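Local coordinates for GCN5-related N-acetyltransferase:Aminotransferase, class-II (Rhodopseudomonas palustris, PDB 2FIW), which binds acetyl coenzyme A and, as a GCN5-related N-acetyltransferase, probably transfers its acetyl group to an amino group of an acceptor substrate, at residues A9-P12 against E16-A19; L88-D93 against R97-T102. One frame throughout, in Å; residues are numbered along the deposited sequence. Where two conformers were deposited one is given.

Overall arrangement
From the N terminus, the chain runs into edge strand 9-12, and interaction 1 at once closes a short loop, joining that strand to the turn that starts helix 18-32. Helices 39-46 and 52-60 and the antiparallel strands 63-69 and 72-80 come next. Interaction 2 then closes a second short loop, between strand 84-90 and helix 99-112, where acetyl coenzyme A binds. The two loops follow one another without nesting or crossing. Their centres lie about 14 Å apart, and they meet where Leu10 CD1 packs 3.7 Å from Thr102 O. Both contacts reach the same mixed sheet, which carries helices 18-32 and 99-112.

Interaction 1: residues A9-P12 against E16-A19; sequences ALRP and EDAA
Arg11 lays the end of its guanidinium against the carboxylate of Asp17, pairing two nitrogens with two oxygens in a bidentate salt bridge. The bridge spans the first beta-alpha connection of the GNAT fold, from edge strand 9-12 to the 3-10 turn that leads into helix 18-32. The backbones themselves stay well apart, the nearest alpha carbons, those of Pro12 and Asp17, being 9.7 Å from each other, and the two side chains reach across from opposite directions.

On the arginine, CG sits between the backbone N and the carbonyl carbon (chi1 55°), and from there the chain runs extended to NE, which brings NH1 and NH2 up to the Asp17 carboxylate. NH1 of Arg11 donates to OD2 of Asp17 over 2.9 Å and NH2 of Arg11 to OD1 of Asp17 over 3.0 Å, both bonds close to straight. Each oxygen lies near the guanidinium plane, and the arginine grips end-on, through NH1 and NH2 and not through NE. The carboxylate is not coplanar with it: the two planes are turned 47° apart.

Asp17 is buried, and its OD2 also accepts from the backbone N of Leu14, a second bond that links the carboxylate to the turn between the two segments and would limit its rotation. The arginine's positive charge probably stabilises the ionised form of this buried acid. The backbone of Arg11 is hydrogen-bonded to that of Ile66 in the adjacent strand, and the Asp17 side chain also touches Ile66. The twist makes the two bonds unequal at the acceptor: OD2 is met on its syn side, 26° out of the carboxylate plane, whereas NH2 approaches OD1 from above that plane.

Interaction 2: residues L88-D93 against R97-T102; sequences LYVHPD and RDVGTT. With ACO (acetyl coenzyme *a), chain C.
This is a buried contact between the end of strand 84-90 and the start of helix 99-112, apolar in the middle and lined by acetyl coenzyme A. Val90 points at the helix and meets it through CG2, 3.9 Å from Val99 CG1 and 3.7 Å from Gly100 N. Its chi1 of 179° sets CG1 anti to the backbone N and CG2 beside it, both methyls near cofactor O5A and Val99. Leu88 turns CD2 to Gly100 CA at 4.1 Å, and CD1 to the pantetheine methyl CEP. With no side chain on Gly100, O3A of the pyrophosphate comes within 3.7 Å of its CA. The contact forms the first half of a GNAT beta-alpha-beta unit completed by strand 118-123, with the pyrophosphate loop at the helix N terminus. There Asp98 N donates to cofactor O1A, Gly100 N to O5A at 2.9 Å and Thr101 N to O2A, a grip probably strengthened by the helix dipole. Thr101 OG1 adds a second bond to O2A, at 2.7 Å, and also bonds Arg134. A beta-like pairing holds the pantetheine arm: Val90 N donates to O9P at 3.0 Å and Leu88 O accepts from N4P at 2.8 Å. Leu88 N bonds weakly to the acetyl oxygen.

Interaction 1: residues A9-P12 against E16-A19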
ATOM      1  N   ALA A   9      -3.352 -15.541   2.939  1.00 36.94           N
ATOM      2  CA  ALA A   9      -3.996 -15.287   4.213  1.00 36.35           C
ATOM      3  C   ALA A   9      -3.738 -13.843   4.610  1.00 36.22           C
ATOM      4  O   ALA A   9      -2.671 -13.287   4.328  1.00 36.67           O
ATOM      5  CB  ALA A   9      -3.453 -16.215   5.257  1.00 35.87           C
ATOM      6  N   LEU A  10      -4.727 -13.232   5.249  1.00 35.95           N
ATOM      7  CA  LEU A  10      -4.630 -11.861   5.733  1.00 34.86           C
ATOM      8  C   LEU A  10      -4.933 -11.858   7.226  1.00 34.54           C
ATOM      9  O   LEU A  10      -5.834 -12.561   7.686  1.00 34.30           O
ATOM     10  CB  LEU A  10      -5.624 -10.954   5.002  1.00 34.67           C
ATOM     11  CG  LEU A  10      -5.668 -10.903   3.469  1.00 34.44           C
ATOM     12  CD1 LEU A  10      -6.688  -9.862   3.002  1.00 32.38           C
ATOM     13  CD2 LEU A  10      -4.314 -10.589   2.867  1.00 33.10           C
ATOM     14  N   ARG A  11      -4.161 -11.092   7.982  1.00 33.80           N
ATOM     15  CA  ARG A  11      -4.410 -10.928   9.405  1.00 33.56           C
ATOM     16  C   ARG A  11      -4.101  -9.498   9.819  1.00 32.93           C
ATOM     17  O   ARG A  11      -3.245  -8.855   9.204  1.00 32.43           O
ATOM     18  CB  ARG A  11      -3.558 -11.909  10.212  1.00 33.69           C
ATOM     19  CG  ARG A  11      -2.070 -11.816   9.913  1.00 34.74           C
ATOM     20  CD  ARG A  11      -1.282 -12.682  10.840  1.00 36.47           C
ATOM     21  NE  ARG A  11       0.151 -12.425  10.712  1.00 38.35           N
ATOM     22  CZ  ARG A  11       0.814 -11.439  11.314  1.00 36.25           C
ATOM     23  NH1 ARG A  11       0.186 -10.556  12.094  1.00 33.76           N
ATOM     24  NH2 ARG A  11       2.119 -11.331  11.103  1.00 36.45           N
ATOM     25  N   PRO A  12      -4.804  -8.986  10.853  1.00 32.61           N
ATOM     26  CA  PRO A  12      -4.508  -7.637  11.338  1.00 32.17           C
ATOM     27  C   PRO A  12      -3.065  -7.457  11.827  1.00 31.86           C
ATOM     28  O   PRO A  12      -2.399  -8.420  12.240  1.00 31.05           O
ATOM     29  CB  PRO A  12      -5.508  -7.461  12.485  1.00 32.23           C
ATOM     30  CG  PRO A  12      -6.638  -8.345  12.104  1.00 31.21           C
ATOM     31  CD  PRO A  12      -5.933  -9.566  11.604  1.00 32.34           C
ATOM     32  N   GLU A  16       4.115  -6.617  17.232  1.00 37.28           N
ATOM     33  CA  GLU A  16       5.280  -7.450  16.973  1.00 38.56           C
ATOM     34  C   GLU A  16       5.642  -7.453  15.500  1.00 39.01           C
ATOM     35  O   GLU A  16       6.691  -7.967  15.125  1.00 39.47           O
ATOM     36  CB  GLU A  16       5.036  -8.918  17.380  1.00 38.78           C
ATOM     37  CG  GLU A  16       4.347  -9.139  18.685  1.00 40.33           C
ATOM     38  CD  GLU A  16       2.847  -9.122  18.551  1.00 39.71           C
ATOM     39  OE1 GLU A  16       2.262  -8.078  18.836  1.00 42.14           O
ATOM     40  OE2 GLU A  16       2.248 -10.137  18.170  1.00 41.23           O
ATOM     41  N   ASP A  17       4.757  -6.934  14.655  1.00 39.44           N
ATOM     42  CA  ASP A  17       5.014  -6.940  13.217  1.00 39.31           C
ATOM     43  C   ASP A  17       5.713  -5.667  12.774  1.00 39.12           C
ATOM     44  O   ASP A  17       5.931  -5.470  11.580  1.00 39.36           O
ATOM     45  CB  ASP A  17       3.707  -7.067  12.437  1.00 39.39           C
ATOM     46  CG  ASP A  17       2.950  -8.322  12.755  1.00 39.99           C
ATOM     47  OD1 ASP A  17       3.583  -9.404  12.900  1.00 41.33           O
ATOM     48  OD2 ASP A  17       1.703  -8.219  12.842  1.00 39.34           O
ATOM     49  N   ALA A  18       6.045  -4.804  13.731  1.00 38.83           N
ATOM     50  CA  ALA A  18       6.580  -3.471  13.438  1.00 38.86           C
ATOM     51  C   ALA A  18       7.768  -3.494  12.475  1.00 39.08           C
ATOM     52  O   ALA A  18       7.794  -2.745  11.493  1.00 39.46           O
ATOM     53  CB  ALA A  18       6.944  -2.740  14.731  1.00 38.32           C
ATOM     54  N   ALA A  19       8.736  -4.359  12.760  1.00 39.13           N
ATOM     55  CA  ALA A  19       9.984  -4.428  11.998  1.00 39.67           C
ATOM     56  C   ALA A  19       9.835  -5.084  10.618  1.00 39.71           C
ATOM     57  O   ALA A  19      10.402  -4.580   9.654  1.00 40.06           O
ATOM     58  CB  ALA A  19      11.089  -5.124  12.811  1.00 39.28           C
TER

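Interaction 2: residues L88-D93 against R97-T102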
ATOM      1  N   LEU A  88      -0.136   0.515   0.638  1.00 35.39           N
ATOM      2  CA  LEU A  88      -0.170  -0.756  -0.078  1.00 34.52           C
ATOM      3  C   LEU A  88       1.257  -1.073  -0.479  1.00 34.04           C
ATOM      4  O   LEU A  88       1.821  -0.380  -1.320  1.00 34.12           O
ATOM      5  CB  LEU A  88      -1.015  -0.652  -1.347  1.00 34.10           C
ATOM      6  CG  LEU A  88      -1.695  -1.915  -1.906  1.00 34.92           C
ATOM      7  CD1 LEU A  88      -1.800  -1.872  -3.429  1.00 33.68           C
ATOM      8  CD2 LEU A  88      -1.149  -3.268  -1.443  1.00 31.04           C
ATOM      9  N   TYR A  89       1.849  -2.094   0.129  1.00 33.51           N
ATOM     10  CA  TYR A  89       3.251  -2.453  -0.125  1.00 33.05           C
ATOM     11  C   TYR A  89       3.412  -3.968  -0.109  1.00 33.02           C
ATOM     12  O   TYR A  89       3.208  -4.621   0.915  1.00 33.38           O
ATOM     13  CB  TYR A  89       4.205  -1.774   0.886  1.00 32.59           C
ATOM     14  CG  TYR A  89       4.140  -0.276   0.805  1.00 32.25           C
ATOM     15  CD1 TYR A  89       4.958   0.427  -0.086  1.00 31.65           C
ATOM     16  CD2 TYR A  89       3.227   0.447   1.583  1.00 31.36           C
ATOM     17  CE1 TYR A  89       4.877   1.824  -0.199  1.00 32.86           C
ATOM     18  CE2 TYR A  89       3.129   1.843   1.484  1.00 30.45           C
ATOM     19  CZ  TYR A  89       3.963   2.528   0.593  1.00 33.74           C
ATOM     20  OH  TYR A  89       3.880   3.907   0.471  1.00 33.96           O
ATOM     21  N   VAL A  90       3.745  -4.522  -1.262  1.00 33.24           N
ATOM     22  CA  VAL A  90       4.057  -5.941  -1.402  1.00 33.72           C
ATOM     23  C   VAL A  90       5.564  -6.084  -1.517  1.00 34.11           C
ATOM     24  O   VAL A  90       6.199  -5.291  -2.203  1.00 34.51           O
ATOM     25  CB  VAL A  90       3.358  -6.539  -2.655  1.00 33.58           C
ATOM     26  CG1 VAL A  90       3.701  -8.059  -2.833  1.00 33.09           C
ATOM     27  CG2 VAL A  90       1.838  -6.308  -2.561  1.00 33.04           C
ATOM     28  N   HIS A  91       6.137  -7.080  -0.849  1.00 34.91           N
ATOM     29  CA  HIS A  91       7.573  -7.333  -0.930  1.00 35.92           C
ATOM     30  C   HIS A  91       7.936  -7.586  -2.391  1.00 36.15           C
ATOM     31  O   HIS A  91       7.148  -8.224  -3.099  1.00 36.51           O
ATOM     32  CB  HIS A  91       7.967  -8.533  -0.053  1.00 36.93           C
ATOM     33  CG  HIS A  91       9.436  -8.627   0.210  1.00 37.77           C
ATOM     34  ND1 HIS A  91      10.296  -9.330  -0.613  1.00 39.96           N
ATOM     35  CD2 HIS A  91      10.206  -8.069   1.173  1.00 38.50           C
ATOM     36  CE1 HIS A  91      11.532  -9.212  -0.154  1.00 39.99           C
ATOM     37  NE2 HIS A  91      11.506  -8.458   0.932  1.00 39.55           N
ATOM     38  N   PRO A  92       9.092  -7.054  -2.865  1.00 36.18           N
ATOM     39  CA  PRO A  92       9.507  -7.226  -4.271  1.00 36.53           C
ATOM     40  C   PRO A  92       9.648  -8.688  -4.733  1.00 36.98           C
ATOM     41  O   PRO A  92       9.417  -8.987  -5.889  1.00 36.99           O
ATOM     42  CB  PRO A  92      10.856  -6.509  -4.339  1.00 36.50           C
ATOM     43  CG  PRO A  92      11.277  -6.290  -2.959  1.00 36.24           C
ATOM     44  CD  PRO A  92      10.061  -6.231  -2.118  1.00 36.17           C
ATOM     45  N   ASP A  93       9.998  -9.587  -3.820  1.00 37.72           N
ATOM     46  CA  ASP A  93      10.067 -11.007  -4.127  1.00 38.22           C
ATOM     47  C   ASP A  93       8.709 -11.693  -4.314  1.00 38.05           C
ATOM     48  O   ASP A  93       8.667 -12.833  -4.767  1.00 37.70           O
ATOM     49  CB  ASP A  93      10.920 -11.727  -3.077  1.00 38.53           C
ATOM     50  CG  ASP A  93      12.395 -11.339  -3.172  1.00 40.30           C
ATOM     51  OD1 ASP A  93      12.865 -11.115  -4.309  1.00 41.81           O
ATOM     52  OD2 ASP A  93      13.080 -11.239  -2.131  1.00 42.40           O
ATOM     53  N   ARG A  97       1.481 -11.894  -7.774  1.00 38.21           N
ATOM     54  CA  ARG A  97       0.982 -13.126  -7.186  1.00 37.90           C
ATOM     55  C   ARG A  97      -0.411 -12.896  -6.604  1.00 37.68           C
ATOM     56  O   ARG A  97      -0.891 -13.688  -5.797  1.00 38.12           O
ATOM     57  CB  ARG A  97       1.961 -13.605  -6.104  1.00 37.76           C
ATOM     58  CG  ARG A  97       3.135 -14.372  -6.669  1.00 39.69           C
ATOM     59  CD  ARG A  97       4.383 -14.302  -5.810  1.00 40.56           C
ATOM     60  NE  ARG A  97       4.666 -15.552  -5.130  1.00 44.35           N
ATOM     61  CZ  ARG A  97       5.887 -16.046  -4.883  1.00 45.32           C
ATOM     62  NH1 ARG A  97       6.993 -15.412  -5.280  1.00 42.62           N
ATOM     63  NH2 ARG A  97       5.997 -17.204  -4.231  1.00 45.53           N
ATOM     64  N   ASP A  98      -1.047 -11.803  -7.029  0.60 37.37           N
ATOM     65  CA  ASP A  98      -2.327 -11.323  -6.485  0.60 36.62           C
ATOM     66  C   ASP A  98      -2.362 -11.011  -4.972  0.60 36.26           C
ATOM     67  O   ASP A  98      -3.426 -11.013  -4.356  0.60 36.44           O
ATOM     68  CB  ASP A  98      -3.491 -12.224  -6.926  0.60 36.64           C
ATOM     69  CG  ASP A  98      -3.864 -12.028  -8.398  0.60 36.85           C
ATOM     70  OD1 ASP A  98      -4.376 -12.993  -9.012  0.60 36.58           O
ATOM     71  OD2 ASP A  98      -3.631 -10.921  -8.949  0.60 36.27           O
ATOM     72  N   VAL A  99      -1.200 -10.736  -4.381  1.00 35.82           N
ATOM     73  CA  VAL A  99      -1.126 -10.266  -2.987  1.00 35.12           C
ATOM     74  C   VAL A  99      -1.759  -8.855  -2.869  1.00 35.23           C
ATOM     75  O   VAL A  99      -2.646  -8.634  -2.044  1.00 35.44           O
ATOM     76  CB  VAL A  99       0.334 -10.238  -2.428  1.00 34.95           C
ATOM     77  CG1 VAL A  99       0.381  -9.596  -1.039  1.00 33.81           C
ATOM     78  CG2 VAL A  99       0.940 -11.635  -2.367  1.00 35.18           C
ATOM     79  N   GLY A 100      -1.329  -7.920  -3.717  1.00 34.83           N
ATOM     80  CA  GLY A 100      -1.911  -6.574  -3.753  1.00 34.28           C
ATOM     81  C   GLY A 100      -3.426  -6.570  -3.881  1.00 34.47           C
ATOM     82  O   GLY A 100      -4.124  -5.874  -3.125  1.00 34.27           O
ATOM     83  N   THR A 101      -3.931  -7.343  -4.845  1.00 33.52           N
ATOM     84  CA  THR A 101      -5.377  -7.477  -5.094  1.00 33.32           C
ATOM     85  C   THR A 101      -6.162  -8.014  -3.889  1.00 33.04           C
ATOM     86  O   THR A 101      -7.193  -7.472  -3.521  1.00 33.69           O
ATOM     87  CB  THR A 101      -5.642  -8.370  -6.348  1.00 33.25           C
ATOM     88  OG1 THR A 101      -5.076  -7.735  -7.498  1.00 32.22           O
ATOM     89  CG2 THR A 101      -7.125  -8.618  -6.583  1.00 31.72           C
ATOM     90  N   THR A 102      -5.662  -9.076  -3.283  1.00 32.98           N
ATOM     91  CA  THR A 102      -6.240  -9.640  -2.070  1.00 32.77           C
ATOM     92  C   THR A 102      -6.306  -8.586  -0.958  1.00 32.85           C
ATOM     93  O   THR A 102      -7.338  -8.416  -0.332  1.00 32.84           O
ATOM     94  CB  THR A 102      -5.418 -10.891  -1.616  1.00 32.95           C
ATOM     95  OG1 THR A 102      -5.439 -11.867  -2.668  1.00 32.76           O
ATOM     96  CG2 THR A 102      -5.993 -11.517  -0.358  1.00 31.62           C
TER
HETATM   97  N1A ACO C 200       0.451 -13.854 -14.245  1.00 75.65           N
HETATM   98  C2A ACO C 200       0.477 -12.629 -14.808  1.00 75.21           C
HETATM   99  N3A ACO C 200       0.083 -11.535 -14.128  1.00 75.42           N
HETATM  100  C4A ACO C 200      -0.358 -11.606 -12.833  1.00 75.58           C
HETATM  101  C5A ACO C 200      -0.412 -12.829 -12.184  1.00 75.66           C
HETATM  102  C6A ACO C 200       0.028 -14.027 -12.962  1.00 75.66           C
HETATM  103  N6A ACO C 200       0.006 -15.265 -12.410  1.00 75.39           N
HETATM  104  N7A ACO C 200      -0.882 -12.610 -10.935  1.00 74.97           N
HETATM  105  C8A ACO C 200      -1.108 -11.279 -10.813  1.00 75.13           C
HETATM  106  N9A ACO C 200      -0.796 -10.679 -11.971  1.00 74.85           N
HETATM  107  C1B ACO C 200      -0.865  -9.235 -12.321  1.00 73.98           C
HETATM  108  C2B ACO C 200      -2.234  -8.597 -12.171  1.00 72.43           C
HETATM  109  O2B ACO C 200      -3.042  -8.838 -13.325  1.00 72.08           O
HETATM  110  C3B ACO C 200      -1.870  -7.128 -12.033  1.00 71.99           C
HETATM  111  O3B ACO C 200      -1.918  -6.456 -13.293  1.00 74.48           O
HETATM  112  P3B ACO C 200      -2.167  -4.859 -13.413  1.00 78.25           P
HETATM  113  O7A ACO C 200      -0.867  -4.165 -13.020  1.00 77.57           O
HETATM  114  O8A ACO C 200      -3.288  -4.576 -12.440  1.00 78.43           O
HETATM  115  O9A ACO C 200      -2.542  -4.699 -14.871  1.00 77.56           O
HETATM  116  C4B ACO C 200      -0.438  -7.108 -11.482  1.00 68.95           C
HETATM  117  O4B ACO C 200       0.047  -8.451 -11.540  1.00 71.09           O
HETATM  118  C5B ACO C 200      -0.365  -6.622 -10.035  1.00 63.02           C
HETATM  119  O5B ACO C 200      -1.374  -7.313  -9.283  1.00 54.79           O
HETATM  120  P1A ACO C 200      -1.091  -8.006  -7.860  1.00 48.53           P
HETATM  121  O1A ACO C 200      -0.192  -9.211  -8.051  1.00 49.51           O
HETATM  122  O2A ACO C 200      -2.457  -8.152  -7.228  1.00 48.16           O
HETATM  123  O3A ACO C 200      -0.300  -6.817  -7.103  1.00 45.60           O
HETATM  124  P2A ACO C 200       1.129  -6.987  -6.422  1.00 41.65           P
HETATM  125  O4A ACO C 200       2.150  -7.133  -7.518  1.00 44.71           O
HETATM  126  O5A ACO C 200       1.007  -8.049  -5.367  1.00 42.12           O
HETATM  127  O6A ACO C 200       1.351  -5.566  -5.677  1.00 43.66           O
HETATM  128  CBP ACO C 200       1.800  -3.117  -5.653  1.00 45.02           C
HETATM  129  CCP ACO C 200       0.981  -4.290  -6.220  1.00 43.57           C
HETATM  130  CDP ACO C 200       1.415  -1.866  -6.433  1.00 43.26           C
HETATM  131  CEP ACO C 200       1.491  -2.936  -4.176  1.00 45.09           C
HETATM  132  CAP ACO C 200       3.320  -3.386  -5.771  1.00 44.88           C
HETATM  133  OAP ACO C 200       3.760  -3.370  -7.140  1.00 45.36           O
HETATM  134  C9P ACO C 200       4.257  -2.543  -4.911  1.00 44.20           C
HETATM  135  O9P ACO C 200       4.566  -2.932  -3.679  1.00 43.50           O
HETATM  136  N8P ACO C 200       4.769  -1.484  -5.388  1.00 43.74           N
HETATM  137  C7P ACO C 200       5.726  -0.545  -4.786  1.00 45.27           C
HETATM  138  C6P ACO C 200       5.151   0.293  -3.643  1.00 44.80           C
HETATM  139  C5P ACO C 200       4.011   1.112  -4.167  1.00 46.14           C
HETATM  140  O5P ACO C 200       4.093   1.694  -5.241  1.00 47.39           O
HETATM  141  N4P ACO C 200       2.926   1.146  -3.409  1.00 46.34           N
HETATM  142  C3P ACO C 200       1.698   1.846  -3.728  1.00 48.95           C
HETATM  143  C2P ACO C 200       1.860   3.283  -3.258  1.00 51.29           C
HETATM  144  S1P ACO C 200       0.218   3.894  -3.198  1.00 52.22           S
HETATM  145  C   ACO C 200      -0.165   3.918  -1.576  1.00 52.42           C
HETATM  146  O   ACO C 200       0.432   3.195  -0.787  1.00 51.94           O
HETATM  147  CH3 ACO C 200      -1.118   4.741  -1.166  1.00 52.75           C